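Local coordinates for hypothetical 27.5 kDa protein in SPX19-GCR2 intergenic region (Saccharomyces cerevisiae, PDB 1JZT) that catalyses the epimerization of the R and S forms of hydrated NADH and NADPH, so that both epimers of these damaged nucleotides can be repaired, at residues L11-D16 with F141-K146; D16-G21 with A227-F232. All coordinates share one frame; numbering follows the deposited sequence.

Overall arrangement
Both contacts are made by helix 9-19, near the start of the chain. Contact 1 joins it to the loop 141-146, between strand 133-139 and helix 153-163. Contact 2 joins its last turn, through Glu18, to the end of helix 224-229. Along the chain the segments alternate: 11-16, 16-21, 141-146, 227-232. The contact centres lie about 12 Å apart, and Asp16 belongs to both. The two also touch through packing: Ile15 CG1 lies 3.6 Å from Phe230 CD1. The N-terminal helix thus lies between a loop predicted to bind NADPHX and a short helix that follows strand 214-218 of the Rossmann-like sheet.

Contact 1: L11-D16 with F141-K146; sequences LAAEID and FGFSFK
Phe143 reaches from its loop to helix 9-19 and lays its ring against Ala12, Ala13 and Asp16. Its CB points toward the helix. CG stands between the backbone N and the carbonyl carbon (chi1 76°), which directs the ring onto the helix surface. The CD1 side of the ring comes first: Ala12 CB lies 3.9 Å from Phe143 CD1. Ala12 CB sits over one face, displaced toward the rim, in a CH-pi contact 4.0 Å from the centroid of the Phe143 ring. Phe143 CE1 is next, 3.7 Å from Ala13 N, and Ala13 CB adds a looser apolar touch. At the tip, Phe143 CZ lies 3.8 Å from Ala12 O. That oxygen also accepts the helix bond from Asp16 N. The carboxylate of Asp16 comes from the opposite direction. Asp16 OD2 lies at the edge, near the ring plane, 4.0 Å from both CZ and CE2 of Phe143. There it faces the C-H rim, which carries slight positive charge. Carboxylate and ring planes are nearly perpendicular (89°). No hydrogen bond crosses this contact.

A type I turn from Gly142 to Phe145 carries the ring, closed by Phe145 N to Gly142 O at 2.9 Å. Residues 142-146 belong to the predicted NADPHX site, and Phe143 also touches Lys202. The loop follows strand 133-139, a parallel strand of the Rossmann-like sheet, and precedes helix 153-163; Phe143 links it to helix 9-19.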
ATOM      1  N   LEU A  11      -3.183 -18.411  -5.008  1.00 18.27           N
ATOM      2  CA  LEU A  11      -4.073 -18.589  -3.868  1.00 20.23           C
ATOM      3  C   LEU A  11      -4.583 -17.239  -3.364  1.00 20.27           C
ATOM      4  O   LEU A  11      -5.714 -17.138  -2.890  1.00 20.23           O
ATOM      5  CB  LEU A  11      -3.362 -19.329  -2.733  1.00 21.83           C
ATOM      6  CG  LEU A  11      -3.303 -20.851  -2.857  1.00 22.58           C
ATOM      7  CD1 LEU A  11      -2.596 -21.233  -4.145  1.00 25.15           C
ATOM      8  CD2 LEU A  11      -2.581 -21.432  -1.650  1.00 23.77           C
ATOM      9  N   ALA A  12      -3.752 -16.205  -3.476  1.00 19.83           N
ATOM     10  CA  ALA A  12      -4.140 -14.869  -3.031  1.00 21.24           C
ATOM     11  C   ALA A  12      -5.388 -14.417  -3.787  1.00 22.22           C
ATOM     12  O   ALA A  12      -6.289 -13.804  -3.209  1.00 22.41           O
ATOM     13  CB  ALA A  12      -2.998 -13.886  -3.260  1.00 21.83           C
ATOM     14  N   ALA A  13      -5.431 -14.728  -5.081  1.00 20.33           N
ATOM     15  CA  ALA A  13      -6.567 -14.375  -5.919  1.00 20.52           C
ATOM     16  C   ALA A  13      -7.782 -15.199  -5.500  1.00 20.07           C
ATOM     17  O   ALA A  13      -8.906 -14.702  -5.487  1.00 20.46           O
ATOM     18  CB  ALA A  13      -6.233 -14.626  -7.387  1.00 22.48           C
ATOM     19  N   GLU A  14      -7.546 -16.461  -5.153  1.00 19.41           N
ATOM     20  CA  GLU A  14      -8.613 -17.353  -4.713  1.00 19.60           C
ATOM     21  C   GLU A  14      -9.187 -16.869  -3.385  1.00 19.92           C
ATOM     22  O   GLU A  14     -10.398 -16.906  -3.170  1.00 17.04           O
ATOM     23  CB  GLU A  14      -8.078 -18.780  -4.551  1.00 21.35           C
ATOM     24  CG  GLU A  14      -7.892 -19.525  -5.870  1.00 25.42           C
ATOM     25  CD  GLU A  14      -7.114 -20.822  -5.710  1.00 28.03           C
ATOM     26  OE1 GLU A  14      -7.386 -21.577  -4.752  1.00 28.33           O
ATOM     27  OE2 GLU A  14      -6.234 -21.091  -6.555  1.00 31.73           O
ATOM     28  N   ILE A  15      -8.313 -16.416  -2.491  1.00 19.75           N
ATOM     29  CA  ILE A  15      -8.755 -15.922  -1.193  1.00 19.91           C
ATOM     30  C   ILE A  15      -9.694 -14.738  -1.388  1.00 19.76           C
ATOM     31  O   ILE A  15     -10.809 -14.725  -0.871  1.00 19.34           O
ATOM     32  CB  ILE A  15      -7.559 -15.489  -0.322  1.00 18.94           C
ATOM     33  CG1 ILE A  15      -6.793 -16.734   0.144  1.00 20.10           C
ATOM     34  CG2 ILE A  15      -8.051 -14.664   0.866  1.00 17.39           C
ATOM     35  CD1 ILE A  15      -5.511 -16.443   0.896  1.00 21.91           C
ATOM     36  N   ASP A  16      -9.235 -13.744  -2.139  1.00 21.09           N
ATOM     37  CA  ASP A  16     -10.039 -12.559  -2.407  1.00 23.19           C
ATOM     38  C   ASP A  16     -11.371 -12.927  -3.034  1.00 22.91           C
ATOM     39  O   ASP A  16     -12.411 -12.369  -2.678  1.00 21.28           O
ATOM     40  CB  ASP A  16      -9.289 -11.614  -3.337  1.00 26.36           C
ATOM     41  CG  ASP A  16      -8.612 -10.489  -2.594  1.00 29.03           C
ATOM     42  OD1 ASP A  16      -8.155 -10.720  -1.457  1.00 32.49           O
ATOM     43  OD2 ASP A  16      -8.532  -9.376  -3.152  1.00 32.48           O
ATOM     44  N   PHE A 141       0.756  -0.981  -8.142  1.00 14.10           N
ATOM     45  CA  PHE A 141       0.196  -2.292  -8.485  1.00 15.92           C
ATOM     46  C   PHE A 141       0.302  -3.299  -7.351  1.00 14.51           C
ATOM     47  O   PHE A 141       1.300  -3.335  -6.634  1.00 16.05           O
ATOM     48  CB  PHE A 141       0.874  -2.868  -9.737  1.00 18.07           C
ATOM     49  CG  PHE A 141       0.530  -2.144 -11.000  1.00 18.40           C
ATOM     50  CD1 PHE A 141      -0.799  -1.960 -11.370  1.00 20.27           C
ATOM     51  CD2 PHE A 141       1.532  -1.629 -11.814  1.00 20.09           C
ATOM     52  CE1 PHE A 141      -1.127  -1.274 -12.533  1.00 19.72           C
ATOM     53  CE2 PHE A 141       1.214  -0.941 -12.983  1.00 19.55           C
ATOM     54  CZ  PHE A 141      -0.117  -0.762 -13.340  1.00 19.95           C
ATOM     55  N   GLY A 142      -0.737  -4.120  -7.215  1.00 14.28           N
ATOM     56  CA  GLY A 142      -0.779  -5.132  -6.178  1.00 13.53           C
ATOM     57  C   GLY A 142      -0.415  -6.534  -6.634  1.00 14.87           C
ATOM     58  O   GLY A 142       0.158  -6.721  -7.708  1.00 14.96           O
ATOM     59  N   PHE A 143      -0.771  -7.532  -5.830  1.00 17.48           N
ATOM     60  CA  PHE A 143      -0.437  -8.921  -6.138  1.00 20.03           C
ATOM     61  C   PHE A 143      -0.933  -9.442  -7.488  1.00 21.31           C
ATOM     62  O   PHE A 143      -0.518 -10.515  -7.928  1.00 20.15           O
ATOM     63  CB  PHE A 143      -0.917  -9.838  -5.000  1.00 21.56           C
ATOM     64  CG  PHE A 143      -2.402 -10.082  -4.986  1.00 23.47           C
ATOM     65  CD1 PHE A 143      -2.976 -11.021  -5.837  1.00 23.90           C
ATOM     66  CD2 PHE A 143      -3.223  -9.380  -4.109  1.00 24.45           C
ATOM     67  CE1 PHE A 143      -4.350 -11.261  -5.813  1.00 26.19           C
ATOM     68  CE2 PHE A 143      -4.597  -9.608  -4.074  1.00 25.09           C
ATOM     69  CZ  PHE A 143      -5.164 -10.551  -4.928  1.00 24.44           C
ATOM     70  N   SER A 144      -1.808  -8.682  -8.142  1.00 23.46           N
ATOM     71  CA  SER A 144      -2.352  -9.065  -9.446  1.00 27.61           C
ATOM     72  C   SER A 144      -1.472  -8.545 -10.584  1.00 29.17           C
ATOM     73  O   SER A 144      -1.825  -8.667 -11.758  1.00 32.04           O
ATOM     74  CB  SER A 144      -3.759  -8.496  -9.615  1.00 28.76           C
ATOM     75  OG  SER A 144      -3.707  -7.079  -9.620  1.00 32.74           O
ATOM     76  N   PHE A 145      -0.330  -7.964 -10.230  1.00 29.43           N
ATOM     77  CA  PHE A 145       0.597  -7.416 -11.217  1.00 29.28           C
ATOM     78  C   PHE A 145       1.184  -8.486 -12.126  1.00 30.24           C
ATOM     79  O   PHE A 145       1.550  -9.569 -11.672  1.00 29.98           O
ATOM     80  CB  PHE A 145       1.746  -6.676 -10.515  1.00 28.54           C
ATOM     81  CG  PHE A 145       2.863  -6.268 -11.441  1.00 28.20           C
ATOM     82  CD1 PHE A 145       2.622  -5.399 -12.503  1.00 26.88           C
ATOM     83  CD2 PHE A 145       4.154  -6.763 -11.258  1.00 27.97           C
ATOM     84  CE1 PHE A 145       3.651  -5.030 -13.377  1.00 28.36           C
ATOM     85  CE2 PHE A 145       5.192  -6.402 -12.122  1.00 28.47           C
ATOM     86  CZ  PHE A 145       4.939  -5.534 -13.184  1.00 27.46           C
ATOM     87  N   LYS A 146       1.277  -8.170 -13.413  1.00 31.36           N
ATOM     88  CA  LYS A 146       1.847  -9.087 -14.394  1.00 32.03           C
ATOM     89  C   LYS A 146       2.652  -8.288 -15.413  1.00 32.39           C
ATOM     90  O   LYS A 146       2.104  -7.445 -16.123  1.00 32.71           O
ATOM     91  CB  LYS A 146       0.740  -9.872 -15.102  1.00 33.23           C
ATOM     92  CG  LYS A 146      -0.040 -10.813 -14.195  0.50 33.08           C
TER

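Contact 2: D16-G21 with A227-F232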
ATOM      1  N   ASP A  16      -9.235 -13.744  -2.139  1.00 21.09           N
ATOM      2  CA  ASP A  16     -10.039 -12.559  -2.407  1.00 23.19           C
ATOM      3  C   ASP A  16     -11.371 -12.927  -3.034  1.00 22.91           C
ATOM      4  O   ASP A  16     -12.411 -12.369  -2.678  1.00 21.28           O
ATOM      5  CB  ASP A  16      -9.289 -11.614  -3.337  1.00 26.36           C
ATOM      6  CG  ASP A  16      -8.612 -10.489  -2.594  1.00 29.03           C
ATOM      7  OD1 ASP A  16      -8.155 -10.720  -1.457  1.00 32.49           O
ATOM      8  OD2 ASP A  16      -8.532  -9.376  -3.152  1.00 32.48           O
ATOM      9  N   LYS A  17     -11.336 -13.867  -3.972  1.00 21.40           N
ATOM     10  CA  LYS A  17     -12.550 -14.301  -4.645  1.00 22.09           C
ATOM     11  C   LYS A  17     -13.523 -14.904  -3.642  1.00 20.28           C
ATOM     12  O   LYS A  17     -14.721 -14.645  -3.697  1.00 20.62           O
ATOM     13  CB  LYS A  17     -12.224 -15.331  -5.730  1.00 23.69           C
ATOM     14  CG  LYS A  17     -13.448 -15.875  -6.453  1.00 26.82           C
ATOM     15  CD  LYS A  17     -13.082 -17.021  -7.399  1.00 28.30           C
ATOM     16  CE  LYS A  17     -14.333 -17.748  -7.889  1.00 31.06           C
ATOM     17  NZ  LYS A  17     -14.035 -18.920  -8.772  1.00 33.43           N
ATOM     18  N   GLU A  18     -13.006 -15.713  -2.726  1.00 19.18           N
ATOM     19  CA  GLU A  18     -13.863 -16.330  -1.729  1.00 20.66           C
ATOM     20  C   GLU A  18     -14.388 -15.326  -0.717  1.00 18.68           C
ATOM     21  O   GLU A  18     -15.573 -15.348  -0.380  1.00 16.76           O
ATOM     22  CB  GLU A  18     -13.127 -17.455  -0.999  1.00 21.32           C
ATOM     23  CG  GLU A  18     -13.139 -18.774  -1.752  1.00 26.88           C
ATOM     24  CD  GLU A  18     -12.595 -19.917  -0.927  1.00 29.02           C
ATOM     25  OE1 GLU A  18     -13.048 -20.086   0.230  1.00 29.17           O
ATOM     26  OE2 GLU A  18     -11.723 -20.655  -1.438  1.00 32.76           O
ATOM     27  N   LEU A  19     -13.514 -14.446  -0.233  1.00 16.87           N
ATOM     28  CA  LEU A  19     -13.928 -13.455   0.755  1.00 17.54           C
ATOM     29  C   LEU A  19     -15.115 -12.625   0.282  1.00 18.91           C
ATOM     30  O   LEU A  19     -16.033 -12.350   1.053  1.00 18.69           O
ATOM     31  CB  LEU A  19     -12.762 -12.532   1.121  1.00 15.78           C
ATOM     32  CG  LEU A  19     -11.651 -13.168   1.954  1.00 14.31           C
ATOM     33  CD1 LEU A  19     -10.554 -12.136   2.229  1.00 15.18           C
ATOM     34  CD2 LEU A  19     -12.225 -13.686   3.272  1.00 16.87           C
HETATM   35  N   MSE A  20     -15.114 -12.233  -0.984  1.00 19.85           N
HETATM   36  CA  MSE A  20     -16.221 -11.436  -1.480  1.00 21.97           C
HETATM   37  C   MSE A  20     -17.282 -12.241  -2.217  1.00 21.15           C
HETATM   38  O   MSE A  20     -18.132 -11.682  -2.907  1.00 22.53           O
HETATM   39  CB  MSE A  20     -15.686 -10.281  -2.331  1.00 24.68           C
HETATM   40  CG  MSE A  20     -15.118  -9.162  -1.458  1.00 27.29           C
HETATM   41 SE   MSE A  20     -13.959  -7.949  -2.389  0.83 32.53          SE
HETATM   42  CE  MSE A  20     -12.395  -9.090  -2.494  1.00 31.49           C
ATOM     43  N   GLY A  21     -17.235 -13.561  -2.046  1.00 21.54           N
ATOM     44  CA  GLY A  21     -18.219 -14.429  -2.669  1.00 21.96           C
ATOM     45  C   GLY A  21     -19.504 -14.443  -1.853  1.00 22.13           C
ATOM     46  O   GLY A  21     -19.509 -13.979  -0.715  1.00 19.70           O
ATOM     47  N   ALA A 227      -7.870 -19.365   7.185  1.00 16.21           N
ATOM     48  CA  ALA A 227      -6.431 -19.223   6.991  1.00 17.05           C
ATOM     49  C   ALA A 227      -5.793 -20.602   6.838  1.00 16.85           C
ATOM     50  O   ALA A 227      -5.081 -20.856   5.870  1.00 15.62           O
ATOM     51  CB  ALA A 227      -5.808 -18.485   8.177  1.00 16.45           C
ATOM     52  N   ASN A 228      -6.054 -21.488   7.795  1.00 17.08           N
ATOM     53  CA  ASN A 228      -5.498 -22.838   7.750  1.00 17.68           C
ATOM     54  C   ASN A 228      -5.805 -23.521   6.419  1.00 18.74           C
ATOM     55  O   ASN A 228      -4.964 -24.237   5.873  1.00 18.03           O
ATOM     56  CB  ASN A 228      -6.040 -23.687   8.906  1.00 18.37           C
ATOM     57  CG  ASN A 228      -5.527 -23.224  10.265  1.00 21.55           C
ATOM     58  OD1 ASN A 228      -4.641 -22.371  10.351  1.00 24.26           O
ATOM     59  ND2 ASN A 228      -6.075 -23.792  11.331  1.00 21.68           N
ATOM     60  N   LYS A 229      -7.007 -23.295   5.902  1.00 19.82           N
ATOM     61  CA  LYS A 229      -7.411 -23.885   4.633  1.00 22.04           C
ATOM     62  C   LYS A 229      -6.469 -23.453   3.519  1.00 22.30           C
ATOM     63  O   LYS A 229      -6.233 -24.197   2.565  1.00 22.47           O
ATOM     64  CB  LYS A 229      -8.835 -23.459   4.275  1.00 23.32           C
ATOM     65  CG  LYS A 229      -9.278 -23.936   2.902  1.00 24.95           C
ATOM     66  CD  LYS A 229     -10.741 -23.653   2.659  1.00 27.98           C
ATOM     67  CE  LYS A 229     -10.990 -22.193   2.362  1.00 28.77           C
ATOM     68  NZ  LYS A 229     -12.440 -21.953   2.113  1.00 32.02           N
ATOM     69  N   PHE A 230      -5.932 -22.247   3.644  1.00 21.81           N
ATOM     70  CA  PHE A 230      -5.032 -21.719   2.631  1.00 20.97           C
ATOM     71  C   PHE A 230      -3.560 -21.847   2.986  1.00 20.75           C
ATOM     72  O   PHE A 230      -2.709 -21.181   2.396  1.00 22.07           O
ATOM     73  CB  PHE A 230      -5.398 -20.265   2.331  1.00 19.17           C
ATOM     74  CG  PHE A 230      -6.560 -20.122   1.394  1.00 19.12           C
ATOM     75  CD1 PHE A 230      -6.378 -20.262   0.022  1.00 17.71           C
ATOM     76  CD2 PHE A 230      -7.838 -19.859   1.880  1.00 17.87           C
ATOM     77  CE1 PHE A 230      -7.453 -20.139  -0.856  1.00 20.73           C
ATOM     78  CE2 PHE A 230      -8.919 -19.735   1.011  1.00 18.62           C
ATOM     79  CZ  PHE A 230      -8.727 -19.875  -0.363  1.00 19.24           C
ATOM     80  N   GLY A 231      -3.268 -22.703   3.959  1.00 20.33           N
ATOM     81  CA  GLY A 231      -1.890 -22.941   4.343  1.00 20.46           C
ATOM     82  C   GLY A 231      -1.224 -22.027   5.351  1.00 22.22           C
ATOM     83  O   GLY A 231      -0.019 -22.152   5.571  1.00 21.87           O
ATOM     84  N   PHE A 232      -1.964 -21.109   5.965  1.00 20.74           N
ATOM     85  CA  PHE A 232      -1.337 -20.239   6.952  1.00 21.42           C
ATOM     86  C   PHE A 232      -2.179 -20.073   8.209  1.00 21.03           C
ATOM     87  O   PHE A 232      -3.326 -20.506   8.264  1.00 20.41           O
ATOM     88  CB  PHE A 232      -1.006 -18.863   6.348  1.00 18.32           C
ATOM     89  CG  PHE A 232      -2.209 -18.009   6.052  1.00 18.63           C
ATOM     90  CD1 PHE A 232      -3.012 -18.266   4.945  1.00 18.54           C
ATOM     91  CD2 PHE A 232      -2.513 -16.917   6.861  1.00 17.07           C
ATOM     92  CE1 PHE A 232      -4.101 -17.444   4.646  1.00 19.00           C
ATOM     93  CE2 PHE A 232      -3.600 -16.088   6.574  1.00 17.85           C
ATOM     94  CZ  PHE A 232      -4.391 -16.350   5.464  1.00 17.99           C
TER
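Glu18 of helix 9-19 meets Lys229 and Phe230 at the end of helix 224-229, which is closed by a Schellman motif. Gly231 is its C-prime residue, with positive phi (86°). Phe232 N bonds to Ala227 O at 3.1 Å and Gly231 N to Asn228 O. Phe230 N also bonds to Ala227 O, so this oxygen accepts from two backbone donors.

The charged interaction is a salt bridge. Lys229 NZ gives a 2.7 Å hydrogen bond to the syn lone pair of Glu18 OE1. The two side chains approach from opposite directions. The Lys229 chain leaves its helix extended, then bends at chi3 (76°) to bring the ammonium to the acid. Lys229 CE follows alongside, 3.6 Å from Glu18 OE1.

The second kind of contact is acid to aromatic. Glu18 sets its other oxygen at the rim of the Phe230 ring, with the carboxylate turned 47° from the ring plane. One carboxylate therefore serves a lysine with one oxygen and an aromatic edge with the other. Packing completes the joint: Phe230 also lies on Glu14 and Ile15 of helix 9-19 and meets Phe226 edge-to-face. The closest approach to the ring by Glu18 is OE2 to Phe230 CZ, at 3.3 Å.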